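Local structure of putative adhesin (Bacteroides thetaiotaomicron, 4QDG) at residues W279-F284 and T294-N299; L256-S261 and W301-N306; Q200-A205 and E213-Y218; I153-Q158 and F170-T175. The protein probably serves as an outer-membrane lipoprotein of the FimB/Mfa2 family, linked to assembly or attachment of fimbrillin-type pili, and binds magnesium. All blocks are in the same frame, centred on the assembly; numbering follows the deposited sequence.

Contact 1 of 4, residues W279-F284 and T294-N299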
loop_
_atom_site.group_PDB
_atom_site.type_symbol
_atom_site.label_atom_id
_atom_site.label_comp_id
_atom_site.label_asym_id
_atom_site.label_seq_id
_atom_site.Cartn_x
_atom_site.Cartn_y
_atom_site.Cartn_z
ATOM N N TRP A 279 0.700 -5.697 7.902
ATOM C CA TRP A 279 1.889 -6.375 8.409
ATOM C C TRP A 279 2.063 -6.170 9.886
ATOM O O TRP A 279 1.751 -5.094 10.406
ATOM C CB TRP A 279 3.130 -5.817 7.697
ATOM C CG TRP A 279 3.069 -5.825 6.193
ATOM C CD1 TRP A 279 2.665 -4.805 5.383
ATOM C CD2 TRP A 279 3.529 -6.869 5.325
ATOM N NE1 TRP A 279 2.793 -5.166 4.065
ATOM C CE2 TRP A 279 3.331 -6.426 3.996
ATOM C CE3 TRP A 279 4.042 -8.165 5.543
ATOM C CZ2 TRP A 279 3.668 -7.213 2.884
ATOM C CZ3 TRP A 279 4.370 -8.946 4.442
ATOM C CH2 TRP A 279 4.176 -8.468 3.131
ATOM N N SER A 280 2.621 -7.171 10.567
ATOM C CA SER A 280 2.926 -7.056 11.989
ATOM C C SER A 280 4.228 -7.760 12.266
ATOM O O SER A 280 4.521 -8.798 11.655
ATOM C CB SER A 280 1.791 -7.542 12.888
ATOM O OG SER A 280 1.564 -8.935 12.816
HETATM N N MSE A 281 5.070 -7.134 13.085
HETATM C CA MSE A 281 6.381 -7.694 13.392
HETATM C C MSE A 281 6.675 -7.582 14.870
HETATM O O MSE A 281 6.685 -6.481 15.414
HETATM C CB MSE A 281 7.476 -6.996 12.594
HETATM C CG MSE A 281 7.263 -7.005 11.102
HETATM SE SE MSE A 281 8.684 -5.978 10.241
HETATM C CE MSE A 281 10.107 -7.338 10.306
ATOM N N ILE A 282 6.938 -8.718 15.507
ATOM C CA ILE A 282 7.254 -8.755 16.932
ATOM C C ILE A 282 8.741 -9.039 17.100
ATOM O O ILE A 282 9.233 -10.061 16.624
ATOM C CB ILE A 282 6.389 -9.763 17.738
ATOM C CG1 ILE A 282 4.875 -9.502 17.500
ATOM C CG2 ILE A 282 6.747 -9.682 19.228
ATOM C CD1 ILE A 282 3.977 -10.588 17.989
ATOM N N PHE A 283 9.436 -8.113 17.768
ATOM C CA PHE A 283 10.843 -8.241 18.108
ATOM C C PHE A 283 10.933 -8.523 19.612
ATOM O O PHE A 283 10.273 -7.851 20.411
ATOM C CB PHE A 283 11.633 -6.979 17.706
ATOM C CG PHE A 283 11.665 -6.695 16.216
ATOM C CD1 PHE A 283 10.629 -6.004 15.598
ATOM C CD2 PHE A 283 12.747 -7.091 15.439
ATOM C CE1 PHE A 283 10.659 -5.742 14.221
ATOM C CE2 PHE A 283 12.775 -6.833 14.067
ATOM C CZ PHE A 283 11.732 -6.150 13.467
ATOM N N PHE A 284 11.724 -9.527 19.993
ATOM C CA PHE A 284 11.869 -9.894 21.406
ATOM C C PHE A 284 13.120 -9.246 21.985
ATOM O O PHE A 284 14.164 -9.209 21.327
ATOM C CB PHE A 284 11.858 -11.418 21.603
ATOM C CG PHE A 284 10.552 -12.005 21.132
ATOM C CD1 PHE A 284 9.436 -12.022 21.969
ATOM C CD2 PHE A 284 10.411 -12.472 19.830
ATOM C CE1 PHE A 284 8.219 -12.539 21.523
ATOM C CE2 PHE A 284 9.192 -12.950 19.374
ATOM C CZ PHE A 284 8.097 -12.969 20.215
ATOM N N THR A 294 17.470 -13.673 17.168
ATOM C CA THR A 294 17.315 -15.113 16.910
ATOM C C THR A 294 16.022 -15.404 16.115
ATOM O O THR A 294 16.086 -15.821 14.952
ATOM C CB THR A 294 17.381 -15.897 18.209
ATOM O OG1 THR A 294 16.339 -15.463 19.075
ATOM C CG2 THR A 294 18.748 -15.776 18.909
ATOM N N TYR A 295 14.859 -15.162 16.743
ATOM C CA TYR A 295 13.516 -15.368 16.189
ATOM C C TYR A 295 12.660 -14.145 16.378
ATOM O O TYR A 295 12.740 -13.478 17.413
ATOM C CB TYR A 295 12.806 -16.553 16.864
ATOM C CG TYR A 295 13.503 -17.882 16.709
ATOM C CD1 TYR A 295 14.535 -18.254 17.562
ATOM C CD2 TYR A 295 13.113 -18.781 15.722
ATOM C CE1 TYR A 295 15.193 -19.475 17.414
ATOM C CE2 TYR A 295 13.756 -20.008 15.567
ATOM C CZ TYR A 295 14.791 -20.357 16.423
ATOM O OH TYR A 295 15.413 -21.574 16.266
ATOM N N ILE A 296 11.853 -13.847 15.370
ATOM C CA ILE A 296 10.858 -12.771 15.378
ATOM C C ILE A 296 9.512 -13.363 14.919
ATOM O O ILE A 296 9.441 -14.523 14.493
ATOM C CB ILE A 296 11.271 -11.518 14.531
ATOM C CG1 ILE A 296 11.490 -11.860 13.041
ATOM C CG2 ILE A 296 12.476 -10.765 15.159
ATOM C CD1 ILE A 296 11.404 -10.654 12.078
ATOM N N LYS A 297 8.455 -12.588 15.028
ATOM C CA LYS A 297 7.160 -12.975 14.524
ATOM C C LYS A 297 6.795 -12.054 13.406
ATOM O O LYS A 297 6.914 -10.845 13.566
ATOM C CB LYS A 297 6.085 -12.970 15.614
ATOM C CG LYS A 297 5.836 -14.342 16.193
ATOM C CD LYS A 297 4.803 -14.295 17.281
ATOM C CE LYS A 297 3.934 -15.515 17.261
ATOM N NZ LYS A 297 3.425 -15.841 18.614
ATOM N N ILE A 298 6.417 -12.620 12.242
ATOM C CA ILE A 298 5.920 -11.828 11.116
ATOM C C ILE A 298 4.523 -12.331 10.847
ATOM O O ILE A 298 4.355 -13.528 10.648
ATOM C CB ILE A 298 6.814 -11.822 9.861
ATOM C CG1 ILE A 298 8.269 -11.500 10.226
ATOM C CG2 ILE A 298 6.243 -10.839 8.829
ATOM C CD1 ILE A 298 9.234 -11.491 9.080
ATOM N N ASN A 299 3.518 -11.435 10.885
ATOM C CA ASN A 299 2.106 -11.759 10.654
ATOM C C ASN A 299 1.673 -12.998 11.451
ATOM O O ASN A 299 1.006 -13.885 10.929
ATOM C CB ASN A 299 1.806 -11.903 9.145
ATOM C CG ASN A 299 2.037 -10.613 8.389
ATOM O OD1 ASN A 299 2.301 -9.577 8.974
ATOM N ND2 ASN A 299 1.989 -10.641 7.087
HETATM O O HOH W 1 13.578 -11.014 18.528
#

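Contact 2 of 4, residues L256-S261 and W301-N306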
loop_
_atom_site.group_PDB
_atom_site.type_symbol
_atom_site.label_atom_id
_atom_site.label_comp_id
_atom_site.label_asym_id
_atom_site.label_seq_id
_atom_site.Cartn_x
_atom_site.Cartn_y
_atom_site.Cartn_z
ATOM N N LEU A 256 10.581 -9.335 5.600
ATOM C CA LEU A 256 9.204 -9.752 5.259
ATOM C C LEU A 256 9.202 -10.949 4.321
ATOM O O LEU A 256 8.320 -11.793 4.409
ATOM C CB LEU A 256 8.359 -8.615 4.637
ATOM C CG LEU A 256 8.209 -7.326 5.434
ATOM C CD1 LEU A 256 7.487 -6.289 4.607
ATOM C CD2 LEU A 256 7.500 -7.560 6.751
ATOM N N LEU A 257 10.191 -11.003 3.420
ATOM C CA LEU A 257 10.323 -12.083 2.459
ATOM C C LEU A 257 10.766 -13.372 3.178
ATOM O O LEU A 257 10.605 -14.430 2.589
ATOM C CB LEU A 257 11.283 -11.695 1.302
ATOM C CG LEU A 257 10.795 -10.600 0.315
ATOM C CD1 LEU A 257 11.894 -10.233 -0.691
ATOM C CD2 LEU A 257 9.503 -11.001 -0.413
HETATM N N MSE A 258 11.244 -13.304 4.456
HETATM C CA MSE A 258 11.554 -14.538 5.215
HETATM C C MSE A 258 10.223 -15.232 5.586
HETATM O O MSE A 258 10.203 -16.449 5.732
HETATM C CB MSE A 258 12.409 -14.306 6.477
HETATM C CG MSE A 258 13.800 -13.796 6.216
HETATM SE SE MSE A 258 14.567 -13.047 7.896
HETATM C CE MSE A 258 16.268 -12.224 7.082
ATOM N N LEU A 259 9.110 -14.459 5.680
ATOM C CA LEU A 259 7.802 -15.049 5.910
ATOM C C LEU A 259 7.335 -15.737 4.604
ATOM O O LEU A 259 6.803 -16.842 4.652
ATOM C CB LEU A 259 6.774 -13.996 6.382
ATOM C CG LEU A 259 5.325 -14.509 6.546
ATOM C CD1 LEU A 259 5.229 -15.437 7.744
ATOM C CD2 LEU A 259 4.356 -13.360 6.733
ATOM N N LYS A 260 7.548 -15.085 3.446
ATOM C CA LYS A 260 7.177 -15.654 2.159
ATOM C C LYS A 260 7.920 -16.968 1.904
ATOM O O LYS A 260 7.289 -17.953 1.548
ATOM C CB LYS A 260 7.443 -14.676 1.029
ATOM C CG LYS A 260 6.728 -15.051 -0.276
ATOM C CD LYS A 260 7.567 -14.717 -1.501
ATOM C CE LYS A 260 8.602 -15.790 -1.793
ATOM N NZ LYS A 260 9.409 -15.436 -2.987
ATOM N N SER A 261 9.234 -17.003 2.156
ATOM C CA SER A 261 10.069 -18.189 1.944
ATOM C C SER A 261 9.589 -19.378 2.773
ATOM O O SER A 261 9.686 -20.509 2.317
ATOM C CB SER A 261 11.524 -17.868 2.259
ATOM O OG SER A 261 11.960 -16.867 1.347
ATOM N N TRP A 301 3.480 -15.379 12.545
ATOM C CA TRP A 301 4.218 -16.601 12.243
ATOM C C TRP A 301 5.681 -16.438 12.720
ATOM O O TRP A 301 6.310 -15.434 12.412
ATOM C CB TRP A 301 4.100 -16.933 10.746
ATOM C CG TRP A 301 4.937 -18.088 10.313
ATOM C CD1 TRP A 301 6.182 -18.041 9.748
ATOM C CD2 TRP A 301 4.627 -19.472 10.494
ATOM N NE1 TRP A 301 6.661 -19.318 9.558
ATOM C CE2 TRP A 301 5.725 -20.217 10.003
ATOM C CE3 TRP A 301 3.500 -20.159 10.982
ATOM C CZ2 TRP A 301 5.739 -21.620 10.009
ATOM C CZ3 TRP A 301 3.517 -21.548 11.000
ATOM C CH2 TRP A 301 4.616 -22.267 10.501
ATOM N N THR A 302 6.193 -17.397 13.508
ATOM C CA THR A 302 7.557 -17.340 14.048
ATOM C C THR A 302 8.583 -17.653 12.946
ATOM O O THR A 302 8.528 -18.701 12.301
ATOM C CB THR A 302 7.716 -18.258 15.266
ATOM O OG1 THR A 302 6.767 -17.846 16.247
ATOM C CG2 THR A 302 9.103 -18.161 15.884
ATOM N N VAL A 303 9.508 -16.712 12.731
ATOM C CA VAL A 303 10.552 -16.807 11.714
ATOM C C VAL A 303 11.949 -16.761 12.368
ATOM O O VAL A 303 12.221 -15.876 13.184
ATOM C CB VAL A 303 10.381 -15.663 10.675
ATOM C CG1 VAL A 303 11.576 -15.574 9.737
ATOM C CG2 VAL A 303 9.094 -15.817 9.881
ATOM N N ARG A 304 12.828 -17.704 11.983
ATOM C CA ARG A 304 14.223 -17.733 12.389
ATOM C C ARG A 304 14.998 -16.757 11.502
ATOM O O ARG A 304 14.871 -16.831 10.285
ATOM C CB ARG A 304 14.784 -19.154 12.277
ATOM C CG ARG A 304 16.232 -19.243 12.722
ATOM C CD ARG A 304 16.658 -20.666 12.849
ATOM N NE ARG A 304 18.110 -20.789 12.868
ATOM C CZ ARG A 304 18.812 -21.353 11.892
ATOM N NH1 ARG A 304 18.195 -21.858 10.823
ATOM N NH2 ARG A 304 20.131 -21.457 11.991
ATOM N N ILE A 305 15.761 -15.826 12.090
ATOM C CA ILE A 305 16.507 -14.831 11.306
ATOM C C ILE A 305 17.693 -15.482 10.533
ATOM O O ILE A 305 17.670 -15.457 9.288
ATOM C CB ILE A 305 16.977 -13.623 12.148
ATOM C CG1 ILE A 305 15.772 -12.805 12.640
ATOM C CG2 ILE A 305 17.938 -12.719 11.339
ATOM C CD1 ILE A 305 15.929 -12.411 14.038
ATOM N N ASN A 306 18.715 -16.030 11.257
ATOM C CA ASN A 306 19.923 -16.631 10.656
ATOM C C ASN A 306 19.641 -17.970 9.962
ATOM O O ASN A 306 19.014 -18.047 8.904
ATOM C CB ASN A 306 21.011 -16.833 11.716
#

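Contact 3 of 4, residues Q200-A205 and E213-Y218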
loop_
_atom_site.group_PDB
_atom_site.type_symbol
_atom_site.label_atom_id
_atom_site.label_comp_id
_atom_site.label_asym_id
_atom_site.label_seq_id
_atom_site.Cartn_x
_atom_site.Cartn_y
_atom_site.Cartn_z
ATOM N N GLN A 200 1.157 4.835 18.391
ATOM C CA GLN A 200 2.196 4.259 19.247
ATOM C C GLN A 200 1.639 4.167 20.667
ATOM O O GLN A 200 0.881 5.035 21.086
ATOM C CB GLN A 200 3.468 5.128 19.189
ATOM C CG GLN A 200 4.662 4.622 20.009
ATOM C CD GLN A 200 5.926 5.371 19.712
ATOM O OE1 GLN A 200 6.074 6.003 18.666
ATOM N NE2 GLN A 200 6.895 5.274 20.613
ATOM N N GLY A 201 1.997 3.114 21.372
ATOM C CA GLY A 201 1.528 2.893 22.729
ATOM C C GLY A 201 1.940 1.553 23.284
ATOM O O GLY A 201 2.937 0.956 22.862
ATOM N N GLN A 202 1.152 1.078 24.238
ATOM C CA GLN A 202 1.344 -0.199 24.876
ATOM C C GLN A 202 0.126 -1.076 24.632
ATOM O O GLN A 202 -0.984 -0.570 24.455
ATOM C CB GLN A 202 1.623 -0.026 26.378
ATOM C CG GLN A 202 3.050 0.443 26.681
ATOM C CD GLN A 202 3.316 0.655 28.149
ATOM O OE1 GLN A 202 2.523 1.256 28.870
ATOM N NE2 GLN A 202 4.454 0.197 28.616
ATOM N N ALA A 203 0.348 -2.402 24.584
ATOM C CA ALA A 203 -0.720 -3.387 24.406
ATOM C C ALA A 203 -0.475 -4.587 25.304
ATOM O O ALA A 203 0.634 -4.772 25.794
ATOM C CB ALA A 203 -0.816 -3.823 22.947
ATOM N N SER A 204 -1.514 -5.397 25.511
ATOM C CA SER A 204 -1.475 -6.616 26.308
ATOM C C SER A 204 -1.148 -7.833 25.429
ATOM O O SER A 204 -1.693 -7.968 24.337
ATOM C CB SER A 204 -2.817 -6.828 26.999
ATOM O OG SER A 204 -2.709 -7.851 27.970
ATOM N N ALA A 205 -0.233 -8.690 25.894
ATOM C CA ALA A 205 0.137 -9.932 25.215
ATOM C C ALA A 205 -0.258 -11.135 26.098
ATOM O O ALA A 205 0.304 -12.225 25.976
ATOM C CB ALA A 205 1.630 -9.946 24.909
ATOM N N GLU A 213 0.667 -9.635 33.858
ATOM C CA GLU A 213 0.323 -9.226 32.496
ATOM C C GLU A 213 1.578 -8.893 31.711
ATOM O O GLU A 213 2.485 -8.257 32.240
ATOM C CB GLU A 213 -0.615 -8.024 32.524
ATOM C CG GLU A 213 -1.316 -7.721 31.215
ATOM C CD GLU A 213 -2.300 -6.570 31.274
ATOM O OE1 GLU A 213 -2.760 -6.213 32.383
ATOM O OE2 GLU A 213 -2.650 -6.052 30.191
ATOM N N VAL A 214 1.640 -9.355 30.447
ATOM C CA VAL A 214 2.745 -9.066 29.539
ATOM C C VAL A 214 2.339 -7.821 28.753
ATOM O O VAL A 214 1.342 -7.840 28.019
ATOM C CB VAL A 214 3.118 -10.263 28.612
ATOM C CG1 VAL A 214 4.345 -9.928 27.742
ATOM C CG2 VAL A 214 3.351 -11.527 29.431
ATOM N N VAL A 215 3.089 -6.733 28.950
ATOM C CA VAL A 215 2.815 -5.438 28.326
ATOM C C VAL A 215 3.903 -5.176 27.302
ATOM O O VAL A 215 5.098 -5.184 27.606
ATOM C CB VAL A 215 2.669 -4.289 29.363
ATOM C CG1 VAL A 215 2.431 -2.946 28.666
ATOM C CG2 VAL A 215 1.539 -4.577 30.339
ATOM N N VAL A 216 3.461 -4.991 26.066
ATOM C CA VAL A 216 4.354 -4.774 24.947
ATOM C C VAL A 216 4.227 -3.332 24.470
ATOM O O VAL A 216 3.231 -2.664 24.747
ATOM C CB VAL A 216 4.071 -5.807 23.806
ATOM C CG1 VAL A 216 4.121 -7.233 24.326
ATOM C CG2 VAL A 216 2.749 -5.549 23.115
ATOM N N ALA A 217 5.228 -2.883 23.734
ATOM C CA ALA A 217 5.251 -1.584 23.070
ATOM C C ALA A 217 4.852 -1.808 21.621
ATOM O O ALA A 217 5.215 -2.837 21.029
ATOM C CB ALA A 217 6.656 -0.979 23.160
ATOM N N TYR A 218 4.126 -0.870 21.029
ATOM C CA TYR A 218 3.775 -1.001 19.615
ATOM C C TYR A 218 3.863 0.340 18.943
ATOM O O TYR A 218 3.703 1.363 19.603
ATOM C CB TYR A 218 2.370 -1.628 19.400
ATOM C CG TYR A 218 1.222 -0.675 19.643
ATOM C CD1 TYR A 218 0.750 0.154 18.626
ATOM C CD2 TYR A 218 0.600 -0.607 20.882
ATOM C CE1 TYR A 218 -0.287 1.061 18.853
ATOM C CE2 TYR A 218 -0.440 0.299 21.123
ATOM C CZ TYR A 218 -0.873 1.136 20.106
ATOM O OH TYR A 218 -1.886 2.029 20.341
#

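Contact 4 of 4, residues I153-Q158 and F170-T175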
loop_
_atom_site.group_PDB
_atom_site.type_symbol
_atom_site.label_atom_id
_atom_site.label_comp_id
_atom_site.label_asym_id
_atom_site.label_seq_id
_atom_site.Cartn_x
_atom_site.Cartn_y
_atom_site.Cartn_z
ATOM N N ILE A 153 2.301 -1.260 8.763
ATOM C CA ILE A 153 3.268 -2.105 9.461
ATOM C C ILE A 153 3.159 -1.803 10.966
ATOM O O ILE A 153 3.354 -0.668 11.374
ATOM C CB ILE A 153 4.717 -1.906 8.903
ATOM C CG1 ILE A 153 4.778 -2.306 7.428
ATOM C CG2 ILE A 153 5.746 -2.739 9.699
ATOM C CD1 ILE A 153 5.424 -1.362 6.506
ATOM N N ARG A 154 2.786 -2.821 11.743
ATOM C CA ARG A 154 2.694 -2.736 13.191
ATOM C C ARG A 154 3.950 -3.403 13.764
ATOM O O ARG A 154 4.160 -4.591 13.581
ATOM C CB ARG A 154 1.387 -3.360 13.734
ATOM C CG ARG A 154 1.236 -3.351 15.278
ATOM C CD ARG A 154 -0.093 -3.993 15.663
ATOM N NE ARG A 154 -0.327 -4.131 17.106
ATOM C CZ ARG A 154 -0.997 -3.264 17.869
ATOM N NH1 ARG A 154 -1.447 -2.122 17.356
ATOM N NH2 ARG A 154 -1.204 -3.523 19.155
ATOM N N VAL A 155 4.799 -2.600 14.429
ATOM C CA VAL A 155 6.034 -3.049 15.045
ATOM C C VAL A 155 5.785 -3.224 16.518
ATOM O O VAL A 155 5.344 -2.287 17.170
ATOM C CB VAL A 155 7.212 -2.077 14.748
ATOM C CG1 VAL A 155 8.507 -2.592 15.363
ATOM C CG2 VAL A 155 7.381 -1.874 13.228
ATOM N N VAL A 156 6.080 -4.420 17.058
ATOM C CA VAL A 156 5.890 -4.726 18.467
ATOM C C VAL A 156 7.235 -5.063 19.135
ATOM O O VAL A 156 8.047 -5.786 18.565
ATOM C CB VAL A 156 4.837 -5.846 18.668
ATOM C CG1 VAL A 156 4.756 -6.305 20.130
ATOM C CG2 VAL A 156 3.458 -5.393 18.186
ATOM N N LEU A 157 7.468 -4.491 20.334
ATOM C CA LEU A 157 8.631 -4.779 21.171
ATOM C C LEU A 157 8.117 -5.509 22.386
ATOM O O LEU A 157 7.229 -5.010 23.068
ATOM C CB LEU A 157 9.434 -3.525 21.548
ATOM C CG LEU A 157 9.840 -2.557 20.435
ATOM C CD1 LEU A 157 10.649 -1.437 21.000
ATOM C CD2 LEU A 157 10.631 -3.277 19.329
ATOM N N GLN A 158 8.592 -6.754 22.586
ATOM C CA GLN A 158 8.146 -7.639 23.653
ATOM C C GLN A 158 9.310 -8.216 24.429
ATOM O O GLN A 158 10.230 -8.745 23.833
ATOM C CB GLN A 158 7.329 -8.777 23.044
ATOM C CG GLN A 158 6.757 -9.774 24.078
ATOM C CD GLN A 158 5.632 -10.607 23.522
ATOM O OE1 GLN A 158 4.998 -10.254 22.515
ATOM N NE2 GLN A 158 5.328 -11.704 24.198
ATOM N N PHE A 170 11.269 4.653 23.005
ATOM C CA PHE A 170 11.697 4.351 21.642
ATOM C C PHE A 170 11.095 5.185 20.548
ATOM O O PHE A 170 9.946 5.606 20.618
ATOM C CB PHE A 170 11.373 2.886 21.307
ATOM C CG PHE A 170 11.995 1.896 22.256
ATOM C CD1 PHE A 170 13.309 1.476 22.084
ATOM C CD2 PHE A 170 11.260 1.368 23.315
ATOM C CE1 PHE A 170 13.866 0.524 22.930
ATOM C CE2 PHE A 170 11.836 0.445 24.186
ATOM C CZ PHE A 170 13.132 0.024 23.984
ATOM N N GLU A 171 11.893 5.358 19.505
ATOM C CA GLU A 171 11.577 6.029 18.259
ATOM C C GLU A 171 11.582 4.956 17.187
ATOM O O GLU A 171 12.493 4.112 17.150
ATOM C CB GLU A 171 12.596 7.130 17.953
ATOM C CG GLU A 171 12.329 8.421 18.694
ATOM C CD GLU A 171 13.313 9.556 18.456
ATOM O OE1 GLU A 171 14.372 9.333 17.819
ATOM O OE2 GLU A 171 13.026 10.678 18.935
ATOM N N PHE A 172 10.546 4.966 16.342
ATOM C CA PHE A 172 10.360 3.995 15.263
ATOM C C PHE A 172 10.357 4.718 13.940
ATOM O O PHE A 172 9.725 5.764 13.823
ATOM C CB PHE A 172 9.049 3.227 15.430
ATOM C CG PHE A 172 8.895 2.485 16.740
ATOM C CD1 PHE A 172 8.521 3.159 17.900
ATOM C CD2 PHE A 172 8.989 1.092 16.787
ATOM C CE1 PHE A 172 8.301 2.459 19.086
ATOM C CE2 PHE A 172 8.791 0.402 17.982
ATOM C CZ PHE A 172 8.451 1.085 19.121
ATOM N N GLU A 173 11.109 4.191 12.957
ATOM C CA GLU A 173 11.202 4.806 11.631
ATOM C C GLU A 173 11.266 3.778 10.543
ATOM O O GLU A 173 11.796 2.679 10.743
ATOM C CB GLU A 173 12.466 5.667 11.512
ATOM C CG GLU A 173 12.422 6.986 12.239
ATOM C CD GLU A 173 13.779 7.576 12.589
ATOM O OE1 GLU A 173 14.824 6.938 12.318
ATOM O OE2 GLU A 173 13.786 8.691 13.154
ATOM N N ILE A 174 10.777 4.174 9.363
ATOM C CA ILE A 174 10.925 3.436 8.127
ATOM C C ILE A 174 11.487 4.429 7.140
ATOM O O ILE A 174 10.881 5.468 6.917
ATOM C CB ILE A 174 9.683 2.674 7.598
ATOM C CG1 ILE A 174 9.343 1.503 8.526
ATOM C CG2 ILE A 174 9.936 2.160 6.167
ATOM C CD1 ILE A 174 7.959 0.819 8.284
ATOM N N THR A 175 12.706 4.173 6.647
ATOM C CA THR A 175 13.282 4.984 5.590
ATOM C C THR A 175 13.089 4.209 4.282
ATOM O O THR A 175 13.301 2.987 4.218
ATOM C CB THR A 175 14.739 5.363 5.845
ATOM O OG1 THR A 175 15.495 4.186 6.162
ATOM C CG2 THR A 175 14.890 6.469 6.892
#

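Contact 1 of 4, residues W279-F284 and T294-N299
The ring of Phe-284 meets Tyr-295 at its edge, where CD2 lies 3.5 Å from Tyr-295 O. One face of the same ring carries CG2 of Ile-282, two residues earlier on the same strand. This is an antiparallel beta hairpin of strands 278-285 and 295-298. The six-membered part of the Trp-279 indole crosses the Asn-299 amide, with the two planes 35° apart. Trp-279 NE1, on the five-membered ring, is hydrogen-bonded to Asn-151 OD1. Asn-151 is a ligand of a bound magnesium ion, so the tryptophan belongs to the second shell of that site. Ile-282 and Lys-297 form a hydrogen-bonded pair and lie side by side on the partly exposed face. The lysine chain runs on past Ile-282, and its CD is 3.9 Å from Ile-282 CD1. On the buried face, CG2 of Ile-296 packs 3.7 Å from CD2 of Phe-283. CD1 of the same isoleucine reaches CE of Met-281, a selenomethionine. Helix 252-263 also touches this face. A water accepts a hydrogen bond from Phe-284 N and bridges to Tyr-295 O. At the far end, Asn-299 OD1 accepts from Ser-280 N at 2.9 Å, nearly in line with the amide C=O.

Contact 2 of 4, residues L256-S261 and W301-N306
Leu-259 and Met-258 of helix 252-263 pack on Trp-301 and Val-303 of strand 301-304. The two segments run nearly at right angles, 104° apart, with their axes 8.8 Å from each other at closest approach. Leu-259 has CG anti to its N (chi1 175°), which carries the CD1 methyl to the pyrrole end of Trp-301. Leu-259 CD1 lies 3.4 Å from Trp-301 CD1 and almost as near to Trp-301 CB, and the two side chains cross at a slant. Val-303, two residues further along the strand, points toward the helix. Its CG1 packs 3.6 Å from CB of Met-258, a selenomethionine, while CG2 faces Leu-259.

The contacts to polar atoms are looser. The extended chain of Met-258 brings SE and CE near the backbone O of Ile-305, with CE 4.2 Å away. No hydrogen bond joins the two segments. Polar groups find partners elsewhere. Trp-301 NE1 is hydrogen-bonded to Asp-262, on the same helix just past the segment. Within the helix, Ser-261 OG and Ser-261 N both donate to Leu-257 O, from opposite faces of its carbonyl plane.

The helix therefore meets the last strand mainly through hydrocarbon, with the selenomethionine end only loosely near backbone oxygen. The tie from Trp-301 to Asp-262 adds a polar link that probably helps fix the rotation of the indole.

Contact 3 of 4, residues Q200-A205 and E213-Y218
Tyr-218 and Gly-201 form the tight end of this antiparallel hairpin between strands 199-207 and 213-223. The tyrosine CG lies between its own backbone N and carbonyl carbon (chi1 77°), a turn that lays the ring against the backbone of the other strand. Gly-201 N sits 3.6 Å above the plane of the Tyr-218 ring, over its centre, and Gln-202 O meets the ring edge. The Gly-201 backbone lies close against the ring, without a side chain to intervene. Two backbone bonds close this hydrogen-bonded pair, and Arg-154 makes a cation-pi contact with the tyrosine. On the sheet face that carries Tyr-218, Ala-203 CB lies 4.0 Å from Val-216 CG2, and Ala-205 CB packs against Val-216 CG1 at 3.7 Å.

Gln-202 and Ser-204, on the other face, are exposed. CD and NE2 of Gln-202 lie against Val-215 CG1, and NE2 bonds to Val-165 O. Ser-204 OG donates to Glu-213 OE2 at 2.9 Å. It meets the anti side of that oxygen, 30° out of the carboxylate plane.

The backbone bonds thus fix the pairing, while the Tyr-218 ring, Ala-203 and Val-216 pack on one face. The serine–glutamate bond is a polar surface link that may help stabilise negative charge on OE2.

Contact 4 of 4, residues I153-Q158 and F170-T175
Leu-157 sets its CD1 methyl squarely over the ring of Phe-170. The methyl is 3.7 Å from the ring centroid and only 12° off the ring normal, a clear CH-pi contact. Leu-157 CD1 also lies 3.8 Å from Phe-172 CZ. The one methyl thus packs against both phenylalanines, over the face of Phe-170 and against CZ of Phe-172. Phe-172 enters from the opposite direction and slides past Val-155. CG1 of that valine touches the ring at its edge, 4.0 Å from Phe-172 CD2. Farther along, the CD1 methyls of Ile-153 and Ile-174 meet at 3.8 Å.

No hydrogen bond spans the two segments. Their axes are 9.7 Å apart at closest approach and run 145° to each other, so the side chains alone bridge the gap. All six touching residues are buried. Leu-236 and Val-238 of strand 235-240 add to the apolar layer. On the outer side of strand 170-176, Glu-171 and Glu-173 form salt bridges with Arg-239. Strands 140-159 and 170-176 belong to different sheets, and their inward-facing residues meet across the interior. This is the packing of a beta sandwich, consistent with the transthyretin-like clan of the family.

In the fold
Along the chain, contact 4 closes first, then contact 3. Contact 1 lies nested inside the loop closed by contact 2. Strand 140-159 ties three of them together. Strand 213-223 of contact 3 pairs with it antiparallel, and strand 278-285 of contact 1 pairs with it parallel. Contact 4 runs from it to the sheet holding strand 170-176. Strand 295-298 then pairs with strand 301-304, joining contact 1 to contact 2. The centres of contacts 1 and 2 are about 9 Å apart. Those of contacts 2 and 3 are about 23 Å apart. The magnesium ion bound by Asn-151, Leu-273 and Glu-276 lies nearest contact 1. Together they are consistent with one beta-sandwich part of the protein, with helix 252-263 beside the C-terminal strands.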